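Local coordinates for hypothetical protein PAE2307 (Pyrobaculum aerophilum, PDB 2GL0) that binds adenosine in pockets between its subunits and is probably an adenosine-specific kinase, at residues G18-I23 with N93-N98; G24-I29 with P107-I112; A114-P119 with V137-S142. All blocks are in the same frame, centred on the assembly; numbering follows the deposited sequence.

Contact 1: residues G18-I23 with N93-N98. With ADN (adenosine), chain J.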
loop_
_atom_site.group_PDB
_atom_site.type_symbol
_atom_site.label_atom_id
_atom_site.label_comp_id
_atom_site.label_asym_id
_atom_site.label_seq_id
_atom_site.Cartn_x
_atom_site.Cartn_y
_atom_site.Cartn_z
ATOM N N GLY A 18 28.209 -8.798 -4.992
ATOM C CA GLY A 18 27.111 -9.003 -5.920
ATOM C C GLY A 18 25.781 -9.495 -5.348
ATOM O O GLY A 18 24.771 -9.234 -5.945
ATOM N N THR A 19 25.768 -10.258 -4.256
ATOM C CA THR A 19 24.533 -10.522 -3.509
ATOM C C THR A 19 24.122 -9.374 -2.491
ATOM O O THR A 19 25.003 -8.556 -2.072
ATOM C CB THR A 19 24.617 -11.845 -2.723
ATOM O OG1 THR A 19 25.492 -11.672 -1.598
ATOM C CG2 THR A 19 25.138 -12.904 -3.547
ATOM N N ASN A 20 22.815 -9.340 -2.142
ATOM C CA ASN A 20 22.307 -8.754 -0.909
ATOM C C ASN A 20 21.431 -9.762 -0.188
ATOM O O ASN A 20 20.972 -10.738 -0.813
ATOM C CB ASN A 20 21.395 -7.602 -1.152
ATOM C CG ASN A 20 22.070 -6.545 -1.752
ATOM O OD1 ASN A 20 22.487 -6.655 -2.941
ATOM N ND2 ASN A 20 22.273 -5.493 -1.000
ATOM N N VAL A 21 21.251 -9.511 1.125
ATOM C CA VAL A 21 20.483 -10.363 2.028
ATOM C C VAL A 21 19.315 -9.554 2.563
ATOM O O VAL A 21 19.407 -8.362 2.739
ATOM C CB VAL A 21 21.362 -10.985 3.145
ATOM C CG1 VAL A 21 21.741 -9.982 4.094
ATOM C CG2 VAL A 21 20.653 -12.222 3.830
ATOM N N ILE A 22 18.159 -10.191 2.627
ATOM C CA ILE A 22 16.969 -9.645 3.245
ATOM C C ILE A 22 16.532 -10.680 4.290
ATOM O O ILE A 22 16.403 -11.864 3.974
ATOM C CB ILE A 22 15.848 -9.371 2.217
ATOM C CG1 ILE A 22 16.348 -8.413 1.087
ATOM C CG2 ILE A 22 14.564 -8.892 2.970
ATOM C CD1 ILE A 22 15.419 -8.182 0.014
ATOM N N ILE A 23 16.445 -10.252 5.552
ATOM C CA ILE A 23 16.115 -11.166 6.640
ATOM C C ILE A 23 14.859 -10.713 7.373
ATOM O O ILE A 23 14.756 -9.577 7.688
ATOM C CB ILE A 23 17.256 -11.348 7.624
ATOM C CG1 ILE A 23 18.502 -11.730 6.882
ATOM C CG2 ILE A 23 16.892 -12.459 8.739
ATOM C CD1 ILE A 23 19.735 -12.049 7.765
ATOM N N ASN A 93 21.547 -9.439 -9.117
ATOM C CA ASN A 93 20.918 -8.711 -10.296
ATOM C C ASN A 93 19.648 -7.949 -9.981
ATOM O O ASN A 93 18.764 -7.804 -10.850
ATOM C CB ASN A 93 20.555 -9.631 -11.450
ATOM C CG ASN A 93 21.682 -10.490 -11.865
ATOM O OD1 ASN A 93 22.843 -10.114 -11.697
ATOM N ND2 ASN A 93 21.364 -11.654 -12.442
ATOM N N ALA A 94 19.567 -7.514 -8.729
ATOM C CA ALA A 94 18.448 -6.768 -8.141
ATOM C C ALA A 94 18.949 -6.305 -6.768
ATOM O O ALA A 94 19.743 -7.024 -6.082
ATOM C CB ALA A 94 17.153 -7.628 -8.030
ATOM N N TRP A 95 18.598 -5.049 -6.479
ATOM C CA TRP A 95 18.899 -4.346 -5.238
ATOM C C TRP A 95 17.651 -4.542 -4.409
ATOM O O TRP A 95 16.552 -4.687 -5.026
ATOM C CB TRP A 95 19.014 -2.862 -5.537
ATOM C CG TRP A 95 20.255 -2.446 -6.327
ATOM C CD1 TRP A 95 20.273 -1.880 -7.551
ATOM C CD2 TRP A 95 21.631 -2.559 -5.916
ATOM N NE1 TRP A 95 21.534 -1.628 -7.930
ATOM C CE2 TRP A 95 22.403 -2.017 -6.948
ATOM C CE3 TRP A 95 22.267 -3.037 -4.778
ATOM C CZ2 TRP A 95 23.805 -1.985 -6.909
ATOM C CZ3 TRP A 95 23.650 -2.980 -4.700
ATOM C CH2 TRP A 95 24.414 -2.480 -5.772
ATOM N N PRO A 96 17.799 -4.595 -3.041
ATOM C CA PRO A 96 16.627 -4.623 -2.093
ATOM C C PRO A 96 15.563 -3.612 -2.367
ATOM O O PRO A 96 14.448 -4.025 -2.495
ATOM C CB PRO A 96 17.263 -4.497 -0.708
ATOM C CG PRO A 96 18.679 -5.186 -0.967
ATOM C CD PRO A 96 19.088 -4.712 -2.324
ATOM N N ILE A 97 15.898 -2.355 -2.659
ATOM C CA ILE A 97 14.883 -1.343 -3.003
ATOM C C ILE A 97 14.032 -1.732 -4.200
ATOM O O ILE A 97 12.940 -1.224 -4.295
ATOM C CB ILE A 97 15.443 0.129 -3.241
ATOM C CG1 ILE A 97 16.313 0.237 -4.553
ATOM C CG2 ILE A 97 16.139 0.695 -1.917
ATOM C CD1 ILE A 97 16.867 1.741 -5.008
ATOM N N ASN A 98 14.555 -2.579 -5.121
ATOM C CA ASN A 98 13.721 -3.121 -6.246
ATOM C C ASN A 98 12.622 -4.034 -5.862
ATOM O O ASN A 98 11.725 -4.168 -6.675
ATOM C CB ASN A 98 14.468 -3.924 -7.331
ATOM C CG ASN A 98 15.715 -3.247 -7.856
ATOM O OD1 ASN A 98 16.662 -3.954 -8.247
ATOM N ND2 ASN A 98 15.728 -1.890 -7.914
HETATM O "O5'" ADN J . 24.569 1.013 2.300
HETATM C "C5'" ADN J . 24.926 0.042 1.365
HETATM C "C4'" ADN J . 23.651 -0.755 1.194
HETATM O "O4'" ADN J . 22.772 -0.111 0.289
HETATM C "C3'" ADN J . 24.221 -1.820 0.385
HETATM O "O3'" ADN J . 24.664 -2.699 1.378
HETATM C "C2'" ADN J . 23.117 -2.270 -0.552
HETATM O "O2'" ADN J . 22.193 -3.147 0.083
HETATM C "C1'" ADN J . 22.445 -0.942 -0.826
HETATM N N9 ADN J . 22.940 -0.292 -2.075
HETATM C C8 ADN J . 24.245 0.079 -2.324
HETATM N N7 ADN J . 24.372 0.638 -3.568
HETATM C C5 ADN J . 23.161 0.659 -4.165
HETATM C C6 ADN J . 22.598 1.118 -5.498
HETATM N N6 ADN J . 23.360 1.696 -6.491
HETATM N N1 ADN J . 21.253 0.921 -5.700
HETATM C C2 ADN J . 20.493 0.350 -4.741
HETATM N N3 ADN J . 20.918 -0.067 -3.536
HETATM C C4 ADN J . 22.219 0.033 -3.173
HETATM O O HOH W 1 24.195 -8.739 -8.648
HETATM O O HOH W 2 22.176 -7.999 -5.165
#
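Asn-20 of strand 19-25 and Pro-96 of the loop after strand 86-92 form the centre of this contact, an example of a strand and a loop meeting beside a bound nucleoside. The first segment begins with a water-mediated link: one water donates to Gly-18 O at 2.8 Å and accepts from Asn-93 N at 2.8 Å. Two residues on, Asn-20 has CG opposite its carbonyl carbon (chi1 -65°), which swings the amide across the proline at about a right angle, with Asn-20 CG 3.5 Å from Pro-96 CD. The two ends of the amide then part company. A second water lies between Asn-20 OD1 and Ala-94 O, though it cannot serve every acceptor near it at once, while Asn-20 ND2 comes within 2.6 Å of adenosine O2'. The amide plane stands 75° from that of the Trp-95 indole, and adenine lies over one indole face, with adenosine N1 3.3 Å above the Trp-95 plane and offset toward the rim. With an alanine here, that side of the adenine is likely to lose its aromatic support and the base to be freer to shift. The backbone Trp-95 N donates to the side-chain oxygen Asn-98 OD1 at 2.8 Å, from above the carbonyl plane, while Asn-98 N returns a bond to Trp-95 O. Farther along, Ile-22 CD1 lies 4.2 Å from Pro-96 CB, a light apolar touch on the proline ring. Alternate residues face the other way: Thr-19 packs on Leu-70 of helix 68-81, and Val-21 on Leu-120 of strand 120-128. The strand itself runs between its sheet neighbours 86-92 and 111-116, while the loop leads into helix 100-104 and rests through Pro-96 and Ile-97 on His-27 of the third subunit.

Contact 2: residues G24-I29 with P107-I112. With ADN (adenosine), chain G; PO4 (phosphate ion), chain I.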
loop_
_atom_site.group_PDB
_atom_site.type_symbol
_atom_site.label_atom_id
_atom_site.label_comp_id
_atom_site.label_asym_id
_atom_site.label_seq_id
_atom_site.Cartn_x
_atom_site.Cartn_y
_atom_site.Cartn_z
ATOM N N GLY A 24 13.925 -11.613 7.661
ATOM C CA GLY A 24 12.689 -11.210 8.233
ATOM C C GLY A 24 11.905 -12.275 8.973
ATOM O O GLY A 24 12.368 -13.418 9.089
ATOM N N GLN A 25 10.738 -11.877 9.523
ATOM C CA GLN A 25 9.827 -12.813 10.139
ATOM C C GLN A 25 8.411 -12.909 9.475
ATOM O O GLN A 25 7.825 -11.917 9.171
ATOM C CB GLN A 25 9.640 -12.451 11.577
ATOM C CG GLN A 25 9.135 -13.665 12.348
ATOM C CD GLN A 25 8.951 -13.281 13.747
ATOM O OE1 GLN A 25 9.926 -12.950 14.420
ATOM N NE2 GLN A 25 7.674 -13.155 14.168
ATOM N N ALA A 26 7.884 -14.139 9.273
ATOM C CA ALA A 26 6.583 -14.355 8.692
ATOM C C ALA A 26 5.816 -15.365 9.553
ATOM O O ALA A 26 5.972 -15.399 10.756
ATOM C CB ALA A 26 6.707 -14.833 7.311
ATOM N N HIS A 27 5.001 -16.188 8.919
ATOM C CA HIS A 27 4.225 -17.238 9.596
ATOM C C HIS A 27 3.490 -17.961 8.441
ATOM O O HIS A 27 3.332 -17.398 7.323
ATOM C CB HIS A 27 3.196 -16.677 10.592
ATOM C CG HIS A 27 1.928 -16.152 9.960
ATOM N ND1 HIS A 27 1.861 -14.953 9.270
ATOM C CD2 HIS A 27 0.663 -16.661 9.942
ATOM C CE1 HIS A 27 0.621 -14.759 8.834
ATOM N NE2 HIS A 27 -0.125 -15.771 9.241
ATOM N N PHE A 28 3.056 -19.193 8.712
ATOM C CA PHE A 28 2.351 -20.029 7.757
ATOM C C PHE A 28 3.315 -20.428 6.644
ATOM O O PHE A 28 4.216 -19.658 6.266
ATOM C CB PHE A 28 1.084 -19.370 7.207
ATOM C CG PHE A 28 0.218 -20.308 6.377
ATOM C CD1 PHE A 28 -0.034 -21.607 6.808
ATOM C CD2 PHE A 28 -0.339 -19.884 5.155
ATOM C CE1 PHE A 28 -0.836 -22.477 6.036
ATOM C CE2 PHE A 28 -1.156 -20.727 4.399
ATOM C CZ PHE A 28 -1.392 -22.029 4.824
ATOM N N ILE A 29 3.077 -21.628 6.129
ATOM C CA ILE A 29 3.862 -22.259 5.130
ATOM C C ILE A 29 3.800 -21.653 3.731
ATOM O O ILE A 29 4.776 -21.797 2.974
ATOM C CB ILE A 29 3.576 -23.777 5.085
ATOM C CG1 ILE A 29 4.535 -24.447 4.092
ATOM C CG2 ILE A 29 2.101 -24.142 4.690
ATOM C CD1 ILE A 29 5.543 -25.299 4.729
ATOM N N PRO A 107 0.942 -11.045 2.564
ATOM C CA PRO A 107 0.111 -11.208 3.747
ATOM C C PRO A 107 0.743 -11.927 4.997
ATOM O O PRO A 107 0.527 -11.506 6.105
ATOM C CB PRO A 107 -1.093 -11.953 3.166
ATOM C CG PRO A 107 -1.323 -11.244 1.847
ATOM C CD PRO A 107 0.156 -11.199 1.356
ATOM N N GLU A 108 1.484 -13.004 4.789
ATOM C CA GLU A 108 2.334 -13.706 5.791
ATOM C C GLU A 108 3.428 -12.851 6.486
ATOM O O GLU A 108 3.694 -13.046 7.657
ATOM C CB GLU A 108 3.067 -14.888 5.132
ATOM C CG GLU A 108 2.207 -16.135 4.635
ATOM C CD GLU A 108 1.644 -15.903 3.257
ATOM O OE1 GLU A 108 2.095 -14.952 2.511
ATOM O OE2 GLU A 108 0.722 -16.656 2.901
ATOM N N VAL A 109 4.067 -11.940 5.762
ATOM C CA VAL A 109 5.224 -11.172 6.296
ATOM C C VAL A 109 4.797 -10.182 7.441
ATOM O O VAL A 109 3.960 -9.282 7.263
ATOM C CB VAL A 109 6.075 -10.504 5.105
ATOM C CG1 VAL A 109 7.081 -9.511 5.596
ATOM C CG2 VAL A 109 6.734 -11.619 4.305
ATOM N N VAL A 110 5.350 -10.416 8.629
ATOM C CA VAL A 110 4.970 -9.632 9.785
ATOM C C VAL A 110 5.974 -8.493 9.960
ATOM O O VAL A 110 5.566 -7.437 10.335
ATOM C CB VAL A 110 4.691 -10.510 11.110
ATOM C CG1 VAL A 110 3.757 -11.670 10.788
ATOM C CG2 VAL A 110 5.840 -11.153 11.559
ATOM N N ARG A 111 7.266 -8.732 9.655
ATOM C CA ARG A 111 8.341 -7.713 9.811
ATOM C C ARG A 111 9.638 -8.090 9.033
ATOM O O ARG A 111 9.832 -9.208 8.650
ATOM C CB ARG A 111 8.727 -7.523 11.260
ATOM C CG ARG A 111 9.421 -8.704 12.042
ATOM C CD ARG A 111 9.384 -8.210 13.509
ATOM N NE ARG A 111 9.493 -9.235 14.518
ATOM C CZ ARG A 111 10.199 -9.057 15.653
ATOM N NH1 ARG A 111 10.860 -7.931 15.891
ATOM N NH2 ARG A 111 10.284 -10.035 16.538
ATOM N N ILE A 112 10.476 -7.089 8.793
ATOM C CA ILE A 112 11.762 -7.225 8.118
ATOM C C ILE A 112 12.855 -6.705 9.130
ATOM O O ILE A 112 12.746 -5.618 9.742
ATOM C CB ILE A 112 11.811 -6.566 6.716
ATOM C CG1 ILE A 112 10.636 -7.055 5.781
ATOM C CG2 ILE A 112 13.139 -6.988 5.986
ATOM C CD1 ILE A 112 10.345 -6.136 4.685
HETATM O "O5'" ADN G . 2.601 -22.048 10.712
HETATM C "C5'" ADN G . 1.269 -22.458 10.946
HETATM C "C4'" ADN G . 0.694 -21.114 11.326
HETATM O "O4'" ADN G . 0.234 -20.497 10.133
HETATM C "C3'" ADN G . -0.533 -21.220 12.192
HETATM O "O3'" ADN G . -0.065 -20.903 13.474
HETATM C "C2'" ADN G . -1.516 -20.194 11.630
HETATM O "O2'" ADN G . -1.113 -18.878 11.852
HETATM C "C1'" ADN G . -1.154 -20.133 10.224
HETATM N N9 ADN G . -1.980 -21.075 9.466
HETATM C C8 ADN G . -2.049 -22.414 9.619
HETATM N N7 ADN G . -2.920 -22.942 8.722
HETATM C C5 ADN G . -3.418 -21.932 7.995
HETATM C C6 ADN G . -4.400 -21.820 6.897
HETATM N N6 ADN G . -5.020 -22.932 6.356
HETATM N N1 ADN G . -4.606 -20.537 6.448
HETATM C C2 ADN G . -3.981 -19.442 6.978
HETATM N N3 ADN G . -3.093 -19.461 7.957
HETATM C C4 ADN G . -2.786 -20.681 8.476
HETATM P P PO4 I . 10.960 -5.081 13.926
HETATM O O1 PO4 I . 12.015 -6.039 14.423
HETATM O O2 PO4 I . 9.699 -5.289 14.714
HETATM O O3 PO4 I . 11.487 -3.682 14.060
HETATM O O4 PO4 I . 10.642 -5.272 12.480
#
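Gln-25 turns its CG away from its own backbone N (chi1 -159°) and runs on extended, whereas Arg-111 places CG between N and carbonyl carbon (chi1 66°); the two side chains thus cross on one face of the sheet, with Gln-25 CB 3.8 Å from Arg-111 CG and the amide and guanidinium planes 76° apart. The backbone beneath them is a classic beta bulge between antiparallel strands: Val-110 and Arg-111 both face Gln-25. Gln-25 O is gripped by two donors, Val-110 N at 2.9 Å and Arg-111 N at 3.3 Å, while Gln-25 N gives its hydrogen to Arg-111 O. Next to this pair, Gly-24 faces Ile-112 so closely that a side chain on the glycine would run into Arg-111 O.

Past the bulge the first segment leaves the sheet. His-27 ND1 donates to a lone pair of Glu-108 O at 3.1 Å, which fixes the imidazole with CD2 toward the adenosine ribose. Phe-28 receives the adenine over one face, C4 of the base 3.3 Å above the ring plane, and Glu-108 OE2 sits at the ring's edge, its principal partner being Lys-30 in a salt bridge. Hydrogen bonds to this adenosine come from Tyr-165 and Ala-117 of the fourth subunit and from His-85 of this chain, making the pocket an intersubunit one. The Arg-111 side chains of this chain and of the third and fourth subunits gather round a phosphate, probably from the crystallisation liquor; NH1 of Arg-111 lies 2.7 Å from phosphate O1, which meets the guanidinium at its edge.

Contact 3: residues A114-P119 with V137-S142. With ADN (adenosine), chain J.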
loop_
_atom_site.group_PDB
_atom_site.type_symbol
_atom_site.label_atom_id
_atom_site.label_comp_id
_atom_site.label_asym_id
_atom_site.label_seq_id
_atom_site.Cartn_x
_atom_site.Cartn_y
_atom_site.Cartn_z
ATOM N N ALA A 114 16.374 -6.684 8.206
ATOM C CA ALA A 114 17.630 -6.105 7.591
ATOM C C ALA A 114 17.504 -6.234 6.117
ATOM O O ALA A 114 16.991 -7.281 5.660
ATOM C CB ALA A 114 18.964 -6.859 8.045
ATOM N N ALA A 115 17.994 -5.219 5.376
ATOM C CA ALA A 115 18.264 -5.347 3.921
ATOM C C ALA A 115 19.585 -4.743 3.588
ATOM O O ALA A 115 19.747 -3.525 3.686
ATOM C CB ALA A 115 17.113 -4.768 3.053
ATOM N N THR A 116 20.573 -5.575 3.211
ATOM C CA THR A 116 21.963 -5.082 3.154
ATOM C C THR A 116 22.941 -6.021 2.484
ATOM O O THR A 116 22.616 -7.181 2.212
ATOM C CB THR A 116 22.470 -4.651 4.539
ATOM O OG1 THR A 116 23.629 -3.764 4.433
ATOM C CG2 THR A 116 22.754 -5.847 5.367
ATOM N N ALA A 117 24.089 -5.429 2.115
ATOM C CA ALA A 117 25.336 -6.094 1.704
ATOM C C ALA A 117 26.478 -5.761 2.692
ATOM O O ALA A 117 27.609 -6.135 2.450
ATOM C CB ALA A 117 25.750 -5.606 0.290
ATOM N N ASN A 118 26.212 -4.962 3.732
ATOM C CA ASN A 118 27.227 -4.615 4.764
ATOM C C ASN A 118 27.585 -5.820 5.626
ATOM O O ASN A 118 26.756 -6.794 5.699
ATOM C CB ASN A 118 26.651 -3.594 5.694
ATOM C CG ASN A 118 26.555 -2.246 5.053
ATOM O OD1 ASN A 118 27.126 -2.049 3.994
ATOM N ND2 ASN A 118 25.810 -1.316 5.660
ATOM N N PRO A 119 28.796 -5.799 6.268
ATOM C CA PRO A 119 29.015 -6.778 7.356
ATOM C C PRO A 119 27.768 -6.796 8.187
ATOM O O PRO A 119 27.201 -5.696 8.483
ATOM C CB PRO A 119 30.223 -6.212 8.096
ATOM C CG PRO A 119 31.108 -5.640 6.873
ATOM C CD PRO A 119 30.004 -4.950 6.013
ATOM N N VAL A 137 19.722 -7.014 14.789
ATOM C CA VAL A 137 20.836 -7.135 13.875
ATOM C C VAL A 137 21.811 -6.009 14.150
ATOM O O VAL A 137 21.503 -5.057 14.899
ATOM C CB VAL A 137 20.438 -7.136 12.366
ATOM C CG1 VAL A 137 19.474 -8.350 12.039
ATOM C CG2 VAL A 137 19.772 -5.822 11.977
ATOM N N VAL A 138 23.030 -6.198 13.623
ATOM C CA VAL A 138 24.108 -5.231 13.667
ATOM C C VAL A 138 24.430 -5.095 12.196
ATOM O O VAL A 138 25.021 -5.974 11.605
ATOM C CB VAL A 138 25.273 -5.727 14.505
ATOM C CG1 VAL A 138 26.238 -4.673 14.573
ATOM C CG2 VAL A 138 24.799 -6.070 15.974
ATOM N N ASP A 139 23.916 -4.044 11.597
ATOM C CA ASP A 139 24.088 -3.819 10.198
ATOM C C ASP A 139 25.279 -2.841 9.846
ATOM O O ASP A 139 25.223 -1.610 10.085
ATOM C CB ASP A 139 22.707 -3.371 9.639
ATOM C CG ASP A 139 22.700 -3.210 8.144
ATOM O OD1 ASP A 139 23.770 -3.362 7.488
ATOM O OD2 ASP A 139 21.618 -2.946 7.583
ATOM N N GLY A 140 26.372 -3.345 9.295
ATOM C CA GLY A 140 27.586 -2.461 9.164
ATOM C C GLY A 140 28.070 -1.707 10.405
ATOM O O GLY A 140 27.761 -2.113 11.543
ATOM N N HIS A 141 28.825 -0.620 10.215
ATOM C CA HIS A 141 29.586 0.052 11.356
ATOM C C HIS A 141 28.995 1.370 11.845
ATOM O O HIS A 141 28.285 2.038 11.122
ATOM C CB HIS A 141 31.108 0.234 11.028
ATOM C CG HIS A 141 31.849 -1.072 10.819
ATOM N ND1 HIS A 141 31.412 -2.047 9.938
ATOM C CD2 HIS A 141 32.938 -1.592 11.439
ATOM C CE1 HIS A 141 32.221 -3.089 9.995
ATOM N NE2 HIS A 141 33.153 -2.842 10.899
ATOM N N SER A 142 29.218 1.702 13.100
ATOM C CA SER A 142 28.711 2.922 13.679
ATOM C C SER A 142 29.371 4.186 13.017
ATOM O O SER A 142 30.403 4.059 12.345
ATOM C CB SER A 142 28.979 2.862 15.180
ATOM O OG SER A 142 30.370 2.862 15.375
HETATM O "O5'" ADN J . 24.569 1.013 2.300
HETATM C "C5'" ADN J . 24.926 0.042 1.365
HETATM C "C4'" ADN J . 23.651 -0.755 1.194
HETATM O "O4'" ADN J . 22.772 -0.111 0.289
HETATM C "C3'" ADN J . 24.221 -1.820 0.385
HETATM O "O3'" ADN J . 24.664 -2.699 1.378
HETATM C "C2'" ADN J . 23.117 -2.270 -0.552
HETATM O "O2'" ADN J . 22.193 -3.147 0.083
HETATM C "C1'" ADN J . 22.445 -0.942 -0.826
HETATM N N9 ADN J . 22.940 -0.292 -2.075
HETATM C C8 ADN J . 24.245 0.079 -2.324
HETATM N N7 ADN J . 24.372 0.638 -3.568
HETATM C C5 ADN J . 23.161 0.659 -4.165
HETATM C C6 ADN J . 22.598 1.118 -5.498
HETATM N N6 ADN J . 23.360 1.696 -6.491
HETATM N N1 ADN J . 21.253 0.921 -5.700
HETATM C C2 ADN J . 20.493 0.350 -4.741
HETATM N N3 ADN J . 20.918 -0.067 -3.536
HETATM C C4 ADN J . 22.219 0.033 -3.173
HETATM O O HOH W 3 19.132 -2.953 7.004
#
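The imidazole of His-141 meets Pro-119 at its edge, CE1 lying 4.2 Å from Pro-119 CB near the ring plane, while the side chains of Asp-139 and Asn-118 cross at about a right angle, their carboxylate and amide planes 60° apart. The carboxylate is the hub. With CG opposite its backbone N (chi1 -175°), Asp-139 reaches back to the end of strand 111-116, where Thr-116 OG1 donates to the syn lone pair of Asp-139 OD1 at 3.1 Å. Thr-116 OG1 in turn accepts from Asn-118 N at 2.9 Å, an ST turn. Asn-118 ND2 adds a weak bond to Asp-139 OD1 at 3.4 Å. The other oxygen, OD2, has its chief partner in His-85 ND1 of the third subunit and lies near a water that accepts from Ala-115 N and probably donates to Asp-139 OD2.

Beyond the carboxylate, Gly-140 N hydrogen-bonds to Pro-119 O at 2.6 Å, the donor lying nearly in line with the carbonyl bond. The positive phi of Gly-140 favours a glycine, and a beta carbon here would run into Asn-118 ND2. At the opposite end, Ala-114 CB packs on Val-137 CG2 at 4.1 Å, where two strands from different sheets run 25° apart in nearly the same sense.

The turn thus shaped presents Ala-117 N to O3' of adenosine at 2.9 Å. Because Thr-116 gives its proton to the aspartate and accepts from the backbone, and both carboxylate oxygens are engaged, the carboxylate is probably held in its rotation, joining the ribose-binding turn to a histidine across the subunit interface.

In the fold
From the N terminus, strand 19-25 opens two long loops in turn. The first closes at residues 93-98, making contact 1; the second starts at 24-29 and closes at 107-112, making contact 2, so the two cross along the chain and touch where Ile-22 and Ile-23 meet Ile-112. Contact 3 follows in series, closing a short excursion, mostly strand, between 114-119 and 137-142. Contact 2 pairs strand 19-25 with strand 111-116 in the five-stranded sheet; contact 3 joins the latter to strand 131-139 of the three-stranded sheet. Contacts 1 and 3 share one adenosine, whereas contact 2 lies beside another, so this chain contributes to two adenosine sites, as its copies in the hexamer probably do.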